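Local coordinates for Lys-gingipain catalytic subunit (Porphyromonas gingivalis, PDB 6I9A), which cleaves proteins on the carboxyl side of lysine residues as a cysteine peptidase and probably acts as a virulence factor of a periodontal pathogen, at residues P367-P372 with R440-P445; I392-G397 with G412-S417; Q231-T236 with T266-K271. All coordinates share one frame; numbering follows the deposited sequence.

Contact 1 of 3, residues P367-P372 with R440-P445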
loop_
_atom_site.group_PDB
_atom_site.type_symbol
_atom_site.label_atom_id
_atom_site.label_comp_id
_atom_site.label_asym_id
_atom_site.label_seq_id
_atom_site.Cartn_x
_atom_site.Cartn_y
_atom_site.Cartn_z
ATOM N N PRO A 367 -2.796 2.368 6.037
ATOM C CA PRO A 367 -2.087 3.383 6.818
ATOM C C PRO A 367 -3.030 4.086 7.764
ATOM O O PRO A 367 -4.163 4.451 7.428
ATOM C CB PRO A 367 -1.525 4.362 5.759
ATOM C CG PRO A 367 -1.492 3.517 4.480
ATOM C CD PRO A 367 -2.745 2.672 4.589
ATOM N N TYR A 368 -2.501 4.380 8.971
ATOM C CA TYR A 368 -3.237 5.229 9.911
ATOM C C TYR A 368 -3.238 6.680 9.384
ATOM O O TYR A 368 -2.450 7.049 8.491
ATOM C CB TYR A 368 -2.562 5.169 11.323
ATOM C CG TYR A 368 -2.356 3.755 11.815
ATOM C CD1 TYR A 368 -3.436 2.895 11.996
ATOM C CD2 TYR A 368 -1.082 3.277 12.094
ATOM C CE1 TYR A 368 -3.249 1.591 12.437
ATOM C CE2 TYR A 368 -0.872 1.974 12.542
ATOM C CZ TYR A 368 -1.964 1.122 12.682
ATOM O OH TYR A 368 -1.815 -0.195 13.055
ATOM N N ARG A 369 -4.151 7.482 9.911
ATOM C CA ARG A 369 -4.260 8.890 9.566
ATOM C C ARG A 369 -4.186 9.644 10.869
ATOM O O ARG A 369 -5.197 9.801 11.574
ATOM C CB ARG A 369 -5.543 9.164 8.805
ATOM C CG ARG A 369 -5.563 8.545 7.405
ATOM C CD ARG A 369 -6.919 8.828 6.674
ATOM N NE ARG A 369 -8.064 8.123 7.263
ATOM C CZ ARG A 369 -8.433 6.895 6.924
ATOM N NH1 ARG A 369 -7.702 6.192 6.090
ATOM N NH2 ARG A 369 -9.499 6.322 7.507
ATOM N N ALA A 370 -2.980 10.066 11.224
ATOM C CA ALA A 370 -2.637 10.600 12.556
ATOM C C ALA A 370 -2.855 9.470 13.603
ATOM O O ALA A 370 -2.606 8.306 13.272
ATOM C CB ALA A 370 -3.394 11.894 12.852
ATOM N N MET A 371 -3.187 9.801 14.867
ATOM C CA MET A 371 -3.269 8.730 15.857
ATOM C C MET A 371 -4.488 7.854 15.606
ATOM O O MET A 371 -5.615 8.336 15.642
ATOM C CB MET A 371 -3.342 9.316 17.263
ATOM C CG MET A 371 -3.355 8.254 18.354
ATOM S SD MET A 371 -1.803 7.361 18.521
ATOM C CE MET A 371 -0.733 8.653 19.168
ATOM N N PRO A 372 -4.313 6.542 15.420
ATOM C CA PRO A 372 -5.504 5.694 15.182
ATOM C C PRO A 372 -6.364 5.590 16.455
ATOM O O PRO A 372 -5.883 5.765 17.582
ATOM C CB PRO A 372 -4.914 4.350 14.767
ATOM C CG PRO A 372 -3.516 4.344 15.438
ATOM C CD PRO A 372 -3.056 5.783 15.293
ATOM N N ARG A 440 -9.751 -2.321 11.648
ATOM C CA ARG A 440 -10.549 -1.322 10.974
ATOM C C ARG A 440 -9.628 -0.204 10.556
ATOM O O ARG A 440 -8.694 0.126 11.295
ATOM C CB ARG A 440 -11.669 -0.787 11.900
ATOM C CG ARG A 440 -12.642 0.160 11.201
ATOM C CD ARG A 440 -13.770 0.592 12.119
ATOM N NE ARG A 440 -14.522 1.644 11.441
ATOM C CZ ARG A 440 -15.411 2.426 12.051
ATOM N NH1 ARG A 440 -15.706 2.237 13.345
ATOM N NH2 ARG A 440 -16.010 3.403 11.380
ATOM N N SER A 441 -9.887 0.421 9.405
ATOM C CA SER A 441 -9.034 1.526 8.938
ATOM C C SER A 441 -8.952 2.631 10.001
ATOM O O SER A 441 -9.976 3.104 10.503
ATOM C CB SER A 441 -9.634 2.109 7.659
ATOM O OG SER A 441 -8.967 3.326 7.314
ATOM N N ASN A 442 -7.734 3.046 10.319
ATOM C CA ASN A 442 -7.446 4.110 11.275
ATOM C C ASN A 442 -7.873 3.735 12.708
ATOM O O ASN A 442 -8.105 4.628 13.517
ATOM C CB ASN A 442 -7.985 5.472 10.866
ATOM C CG ASN A 442 -7.150 6.557 11.481
ATOM O OD1 ASN A 442 -5.948 6.364 11.741
ATOM N ND2 ASN A 442 -7.747 7.714 11.701
ATOM N N TYR A 443 -7.935 2.418 13.003
ATOM C CA TYR A 443 -8.108 1.930 14.368
ATOM C C TYR A 443 -6.967 1.025 14.729
ATOM O O TYR A 443 -6.429 0.277 13.900
ATOM C CB TYR A 443 -9.423 1.121 14.520
ATOM C CG TYR A 443 -10.649 1.979 14.649
ATOM C CD1 TYR A 443 -11.158 2.679 13.555
ATOM C CD2 TYR A 443 -11.309 2.110 15.873
ATOM C CE1 TYR A 443 -12.277 3.507 13.682
ATOM C CE2 TYR A 443 -12.413 2.946 16.011
ATOM C CZ TYR A 443 -12.917 3.607 14.906
ATOM O OH TYR A 443 -14.002 4.446 15.055
ATOM N N LEU A 444 -6.589 1.050 16.008
ATOM C CA LEU A 444 -5.637 0.090 16.523
ATOM C C LEU A 444 -6.246 -1.313 16.433
ATOM O O LEU A 444 -7.450 -1.470 16.652
ATOM C CB LEU A 444 -5.342 0.434 18.002
ATOM C CG LEU A 444 -4.575 1.738 18.189
ATOM C CD1 LEU A 444 -4.623 2.180 19.659
ATOM C CD2 LEU A 444 -3.094 1.588 17.757
ATOM N N PRO A 445 -5.438 -2.314 16.132
ATOM C CA PRO A 445 -5.982 -3.695 16.053
ATOM C C PRO A 445 -6.319 -4.238 17.435
ATOM O O PRO A 445 -5.700 -3.856 18.444
ATOM C CB PRO A 445 -4.820 -4.486 15.427
ATOM C CG PRO A 445 -3.550 -3.736 15.885
ATOM C CD PRO A 445 -3.968 -2.264 15.895
HETATM O O HOH W 1 -6.444 3.102 6.449
#
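A type II beta turn from Arg440 to Tyr443, joining strands 432-439 and 446-452 of the C-terminal Ig-like domain, presses Asn442 against Tyr368, Arg369 and Pro372 in the segment that leads from the catalytic part of the chain into that domain. Asn442 sits at the third position of the turn, with the positive phi (65°) that a type II turn needs there and that asparagine tolerates well. Its CG is anti to the backbone N (chi1 -153°), which carries the carboxamide across to the backbone of Arg369. Both ends of the amide are used: Arg369 N gives an almost straight bond of 2.8 Å to Asn442 OD1, arriving well above the carbonyl plane, while Asn442 ND2 returns a longer, more bent one of 3.3 Å to Arg369 O. The Arg369 chain bends at chi3 (-69°), and Asn442 CB packs over one face of its guanidinium, 3.8 Å from NH2. Between the turn and Pro367, water 1 donates to Pro367 O (2.8 Å) and accepts from Ser441 OG (2.7 Å). On the apolar side, Pro372 CG fits against Leu444 CD2 at 3.6 Å and also lies over one face of the Tyr368 ring. The edge of that ring meets the backbone of the turn, CE1 standing 3.7 Å from Tyr443 O, and its hydroxyl goes on to bond Tyr139 O. Beyond the two segments, Lys373 continues the join, with backbone bonds to Asn442 and Leu444 and a cation-pi contact to Tyr443. One buried carboxamide thus binds both the N-H and the C=O of Arg369, and because OD1 accepts and ND2 donates, the pair fixes which way round the amide is turned.

Contact 2 of 3, residues I392-G397 with G412-S417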
loop_
_atom_site.group_PDB
_atom_site.type_symbol
_atom_site.label_atom_id
_atom_site.label_comp_id
_atom_site.label_asym_id
_atom_site.label_seq_id
_atom_site.Cartn_x
_atom_site.Cartn_y
_atom_site.Cartn_z
ATOM N N ILE A 392 -19.965 -11.664 16.635
ATOM C CA ILE A 392 -18.947 -10.962 17.382
ATOM C C ILE A 392 -19.293 -9.488 17.220
ATOM O O ILE A 392 -19.571 -9.081 16.101
ATOM C CB ILE A 392 -17.498 -11.349 16.957
ATOM C CG1 ILE A 392 -17.246 -12.844 17.336
ATOM C CG2 ILE A 392 -16.524 -10.421 17.614
ATOM C CD1 ILE A 392 -15.869 -13.440 17.076
ATOM N N GLN A 393 -19.306 -8.714 18.307
ATOM C CA GLN A 393 -19.663 -7.321 18.133
ATOM C C GLN A 393 -18.403 -6.461 18.089
ATOM O O GLN A 393 -17.443 -6.695 18.811
ATOM C CB GLN A 393 -20.666 -6.872 19.188
ATOM C CG GLN A 393 -21.975 -7.685 19.126
ATOM C CD GLN A 393 -21.844 -9.067 19.737
ATOM O OE1 GLN A 393 -21.083 -9.279 20.693
ATOM N NE2 GLN A 393 -22.604 -10.027 19.213
ATOM N N ALA A 394 -18.443 -5.454 17.211
ATOM C CA ALA A 394 -17.333 -4.525 17.022
ATOM C C ALA A 394 -17.867 -3.301 16.327
ATOM O O ALA A 394 -18.936 -3.351 15.729
ATOM C CB ALA A 394 -16.203 -5.164 16.221
ATOM N N SER A 395 -17.127 -2.189 16.382
ATOM C CA SER A 395 -17.642 -0.995 15.728
ATOM C C SER A 395 -17.968 -1.244 14.264
ATOM O O SER A 395 -17.257 -2.006 13.575
ATOM C CB SER A 395 -16.711 0.210 15.861
ATOM O OG SER A 395 -15.522 0.001 15.105
ATOM N N ALA A 396 -19.011 -0.583 13.773
ATOM C CA ALA A 396 -19.464 -0.753 12.396
ATOM C C ALA A 396 -18.299 -0.633 11.407
ATOM O O ALA A 396 -17.562 0.336 11.410
ATOM C CB ALA A 396 -20.535 0.270 12.071
ATOM N N GLY A 397 -18.199 -1.620 10.528
ATOM C CA GLY A 397 -17.154 -1.636 9.515
ATOM C C GLY A 397 -15.933 -2.426 9.894
ATOM O O GLY A 397 -15.085 -2.678 9.045
ATOM N N GLY A 412 -15.867 -11.967 9.170
ATOM C CA GLY A 412 -17.090 -11.226 8.982
ATOM C C GLY A 412 -16.837 -9.760 9.184
ATOM O O GLY A 412 -15.943 -9.372 9.930
ATOM N N VAL A 413 -17.684 -8.936 8.590
ATOM C CA VAL A 413 -17.625 -7.472 8.749
ATOM C C VAL A 413 -18.751 -7.016 9.660
ATOM O O VAL A 413 -19.908 -7.374 9.428
ATOM C CB VAL A 413 -17.730 -6.783 7.377
ATOM C CG1 VAL A 413 -17.733 -5.269 7.562
ATOM C CG2 VAL A 413 -16.567 -7.197 6.477
ATOM N N ALA A 414 -18.445 -6.233 10.677
ATOM C CA ALA A 414 -19.516 -5.687 11.533
ATOM C C ALA A 414 -20.435 -4.776 10.714
ATOM O O ALA A 414 -19.978 -3.849 10.032
ATOM C CB ALA A 414 -18.922 -4.919 12.691
ATOM N N ASN A 415 -21.724 -5.016 10.831
ATOM C CA ASN A 415 -22.729 -4.246 10.114
ATOM C C ASN A 415 -22.928 -2.869 10.787
ATOM O O ASN A 415 -22.228 -2.528 11.742
ATOM C CB ASN A 415 -24.047 -5.064 10.010
ATOM C CG ASN A 415 -24.780 -5.224 11.307
ATOM O OD1 ASN A 415 -24.478 -4.613 12.350
ATOM N ND2 ASN A 415 -25.808 -6.085 11.281
ATOM N N ALA A 416 -23.912 -2.088 10.285
ATOM C CA ALA A 416 -24.118 -0.719 10.787
ATOM C C ALA A 416 -24.520 -0.693 12.278
ATOM O O ALA A 416 -24.296 0.301 12.953
ATOM C CB ALA A 416 -25.183 0.016 9.957
ATOM N N SER A 417 -25.046 -1.825 12.807
ATOM C CA SER A 417 -25.409 -1.938 14.213
ATOM C C SER A 417 -24.301 -2.552 15.062
ATOM O O SER A 417 -24.502 -2.780 16.254
ATOM C CB SER A 417 -26.695 -2.757 14.388
ATOM O OG SER A 417 -27.737 -2.195 13.598
#
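A psi of 129° at Ala396 turns the following peptide so that Gly397 N faces Ala414 O, while Val413 CG1, anti to its own backbone nitrogen (chi1 177°), lies against the carbonyl of the same glycine, 4.0 Å from Gly397 O. The hydrogen bond from Gly397 N to Ala414 O is 2.9 Å long and fairly straight (162° at the hydrogen), with the donor tilted from the carbonyl plane. Beside this bond, the Ala414 methyl points into the other segment and rests on two backbone oxygens in succession, 3.4 Å from Ala394 O and 3.5 Å from Ser395 O. Ala396 answers from its own side: its CB lies 3.3 Å from Asn415 O, and its CA makes a CH...O contact to that oxygen. In the Ig-like domain, residues 395-397 begin the link from strand 389-394 to strand 399-404. Residues 414-417 belong to the connection between strands 407-413 and 419-424. Within it, Asn415 OD1 accepts from Ser417 N at 2.9 Å, an Asx turn; Val419 N shares the same oxygen. Ser395 OG, directed elsewhere, bonds Asn375 and Arg440. With a single backbone hydrogen bond and otherwise mostly methyl and CH contacts to carbonyl oxygens, the two connections are held chiefly through main-chain atoms, and the side chains at the closest approach are alanine methyls.

Contact 3 of 3, residues Q231-T236 with T266-K271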
loop_
_atom_site.group_PDB
_atom_site.type_symbol
_atom_site.label_atom_id
_atom_site.label_comp_id
_atom_site.label_asym_id
_atom_site.label_seq_id
_atom_site.Cartn_x
_atom_site.Cartn_y
_atom_site.Cartn_z
ATOM N N GLN A 231 22.294 7.379 2.197
ATOM C CA GLN A 231 21.710 8.071 3.341
ATOM C C GLN A 231 20.531 7.284 3.941
ATOM O O GLN A 231 20.355 7.260 5.168
ATOM C CB GLN A 231 21.268 9.473 2.915
ATOM C CG GLN A 231 22.491 10.389 2.743
ATOM C CD GLN A 231 22.162 11.700 2.100
ATOM O OE1 GLN A 231 21.294 11.815 1.259
ATOM N NE2 GLN A 231 22.926 12.730 2.435
ATOM N N LEU A 232 19.774 6.571 3.092
ATOM C CA LEU A 232 18.691 5.729 3.636
ATOM C C LEU A 232 19.267 4.679 4.581
ATOM O O LEU A 232 18.633 4.357 5.595
ATOM C CB LEU A 232 17.949 5.012 2.520
ATOM C CG LEU A 232 17.187 5.914 1.553
ATOM C CD1 LEU A 232 16.506 5.049 0.478
ATOM C CD2 LEU A 232 16.124 6.786 2.290
ATOM N N LYS A 233 20.435 4.140 4.256
ATOM C CA LYS A 233 21.027 3.085 5.079
ATOM C C LYS A 233 21.469 3.596 6.453
ATOM O O LYS A 233 21.702 2.796 7.368
ATOM C CB LYS A 233 22.199 2.466 4.324
ATOM C CG LYS A 233 21.733 1.689 3.085
ATOM C CD LYS A 233 22.919 1.318 2.197
ATOM C CE LYS A 233 22.423 0.730 0.866
ATOM N NZ LYS A 233 23.578 0.323 -0.007
ATOM N N ALA A 234 21.626 4.927 6.597
ATOM C CA ALA A 234 22.047 5.568 7.835
ATOM C C ALA A 234 20.881 6.185 8.614
ATOM O O ALA A 234 21.138 6.822 9.631
ATOM C CB ALA A 234 23.076 6.651 7.506
ATOM N N LEU A 235 19.595 5.981 8.190
ATOM C CA LEU A 235 18.458 6.450 8.977
ATOM C C LEU A 235 18.461 5.794 10.374
ATOM O O LEU A 235 18.994 4.686 10.553
ATOM C CB LEU A 235 17.147 6.123 8.258
ATOM C CG LEU A 235 16.886 6.973 7.009
ATOM C CD1 LEU A 235 15.702 6.361 6.253
ATOM C CD2 LEU A 235 16.531 8.415 7.396
ATOM N N THR A 236 17.837 6.465 11.332
ATOM C CA THR A 236 17.858 5.988 12.714
ATOM C C THR A 236 16.451 5.808 13.264
ATOM O O THR A 236 16.283 5.706 14.494
ATOM C CB THR A 236 18.643 7.008 13.598
ATOM O OG1 THR A 236 17.891 8.203 13.637
ATOM C CG2 THR A 236 20.056 7.260 13.113
ATOM N N THR A 266 12.687 0.193 1.570
ATOM C CA THR A 266 11.912 -0.861 2.195
ATOM C C THR A 266 12.819 -1.958 2.739
ATOM O O THR A 266 12.490 -2.533 3.780
ATOM C CB THR A 266 10.868 -1.388 1.233
ATOM O OG1 THR A 266 11.457 -1.759 -0.039
ATOM C CG2 THR A 266 9.761 -0.409 1.029
ATOM N N ARG A 267 13.952 -2.273 2.086
ATOM C CA ARG A 267 14.847 -3.357 2.549
ATOM C C ARG A 267 15.620 -3.006 3.817
ATOM O O ARG A 267 16.039 -3.929 4.514
ATOM C CB ARG A 267 15.866 -3.707 1.461
ATOM C CG ARG A 267 15.261 -4.367 0.249
ATOM C CD ARG A 267 16.295 -4.482 -0.838
ATOM N NE ARG A 267 15.695 -5.197 -1.963
ATOM C CZ ARG A 267 16.374 -5.645 -3.017
ATOM N NH1 ARG A 267 17.680 -5.390 -3.136
ATOM N NH2 ARG A 267 15.742 -6.297 -3.990
ATOM N N VAL A 268 15.889 -1.724 4.107
ATOM C CA VAL A 268 16.777 -1.405 5.231
ATOM C C VAL A 268 16.173 -1.874 6.555
ATOM O O VAL A 268 14.958 -1.790 6.811
ATOM C CB VAL A 268 17.152 0.086 5.254
ATOM C CG1 VAL A 268 18.199 0.420 4.190
ATOM C CG2 VAL A 268 15.932 1.002 5.141
ATOM N N LYS A 269 17.075 -2.373 7.442
ATOM C CA LYS A 269 16.659 -3.011 8.679
ATOM C C LYS A 269 16.320 -2.014 9.777
ATOM O O LYS A 269 17.150 -1.166 10.102
ATOM C CB LYS A 269 17.793 -3.932 9.188
ATOM C CG LYS A 269 17.349 -4.732 10.416
ATOM C CD LYS A 269 18.348 -5.853 10.752
ATOM C CE LYS A 269 17.777 -6.877 11.746
ATOM N NZ LYS A 269 16.678 -7.762 11.162
ATOM N N GLU A 270 15.133 -2.130 10.366
ATOM C CA GLU A 270 14.731 -1.326 11.533
ATOM C C GLU A 270 14.944 0.167 11.296
ATOM O O GLU A 270 15.253 0.930 12.211
ATOM C CB GLU A 270 15.467 -1.809 12.812
ATOM C CG GLU A 270 15.032 -3.232 13.205
ATOM C CD GLU A 270 15.767 -3.842 14.380
ATOM O OE1 GLU A 270 16.770 -3.258 14.829
ATOM O OE2 GLU A 270 15.320 -4.907 14.855
ATOM N N LYS A 271 14.658 0.581 10.068
ATOM C CA LYS A 271 14.686 1.997 9.680
ATOM C C LYS A 271 13.945 2.086 8.353
ATOM O O LYS A 271 13.596 1.071 7.762
ATOM C CB LYS A 271 16.136 2.503 9.620
ATOM C CG LYS A 271 16.924 1.870 8.472
ATOM C CD LYS A 271 18.436 2.210 8.458
ATOM C CE LYS A 271 19.230 1.662 9.629
ATOM N NZ LYS A 271 19.484 0.191 9.508
HETATM O O HOH W 2 21.237 0.065 7.251
#
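Lys271 lays its aliphatic chain along the carbonyls of the opposite turn: CE comes to 3.2 Å from Leu235 O and CD to 3.5 Å from Lys233 O, with Lys271 CB against Leu235 CB at 4.0 Å. Next to it, Val268 CG1 packs on Lys233 CG at 3.9 Å, the two side chains crossing at about a right angle. The lysine gets there by folding back on itself, bent at both chi3 (66°) and chi4 (75°), which brings NZ round to its own loop. There it donates 2.8 Å to Lys269 O, in the carbonyl plane, and gives a second bond of 2.9 Å to water 2. That water donates to Lys233 O at 2.8 Å, so the ammonium reaches the facing turn through solvent. Both segments belong to the caspase-like alpha/beta domain of this clan CD peptidase. Residues 266-271 leave helix 261-267 for strand 273-279, completing the crossover from the neighbouring parallel strand 242-247. Residues 231-236 run from helix 229-232 toward that earlier strand. Leu232 to Leu235 form a type I beta turn, with Leu232 packed on Val264 and Leu235 on helix 202-206. Behind residues 266-271, Lys135 NZ collects the carbonyls of Thr266, Val268 and Lys271, and Arg267 reaches Asp85, a ligand of one calcium ion.

How the contacts relate
Contacts 1 and 2 are neighbours, their centres 16 Å apart, and contact 2 is nested along the chain within the loop that contact 1 closes. They touch directly: Arg440 NH1 lies 2.9 Å from Ser395 OG, a probable hydrogen bond, so the turn that meets the catalytic part also meets a loop of the Ig-like domain. Contact 3 stands apart in the catalytic domain, its centre 24 Å from that of contact 1 and 38 Å from that of contact 2. Its segments flank the nucleophile Cys249 in sequence; in space it neighbours a calcium site, the Leu232 side chain being about 8 Å from that of Glu263. Contacts 1 and 2 lie away from the inhibitor-filled active site.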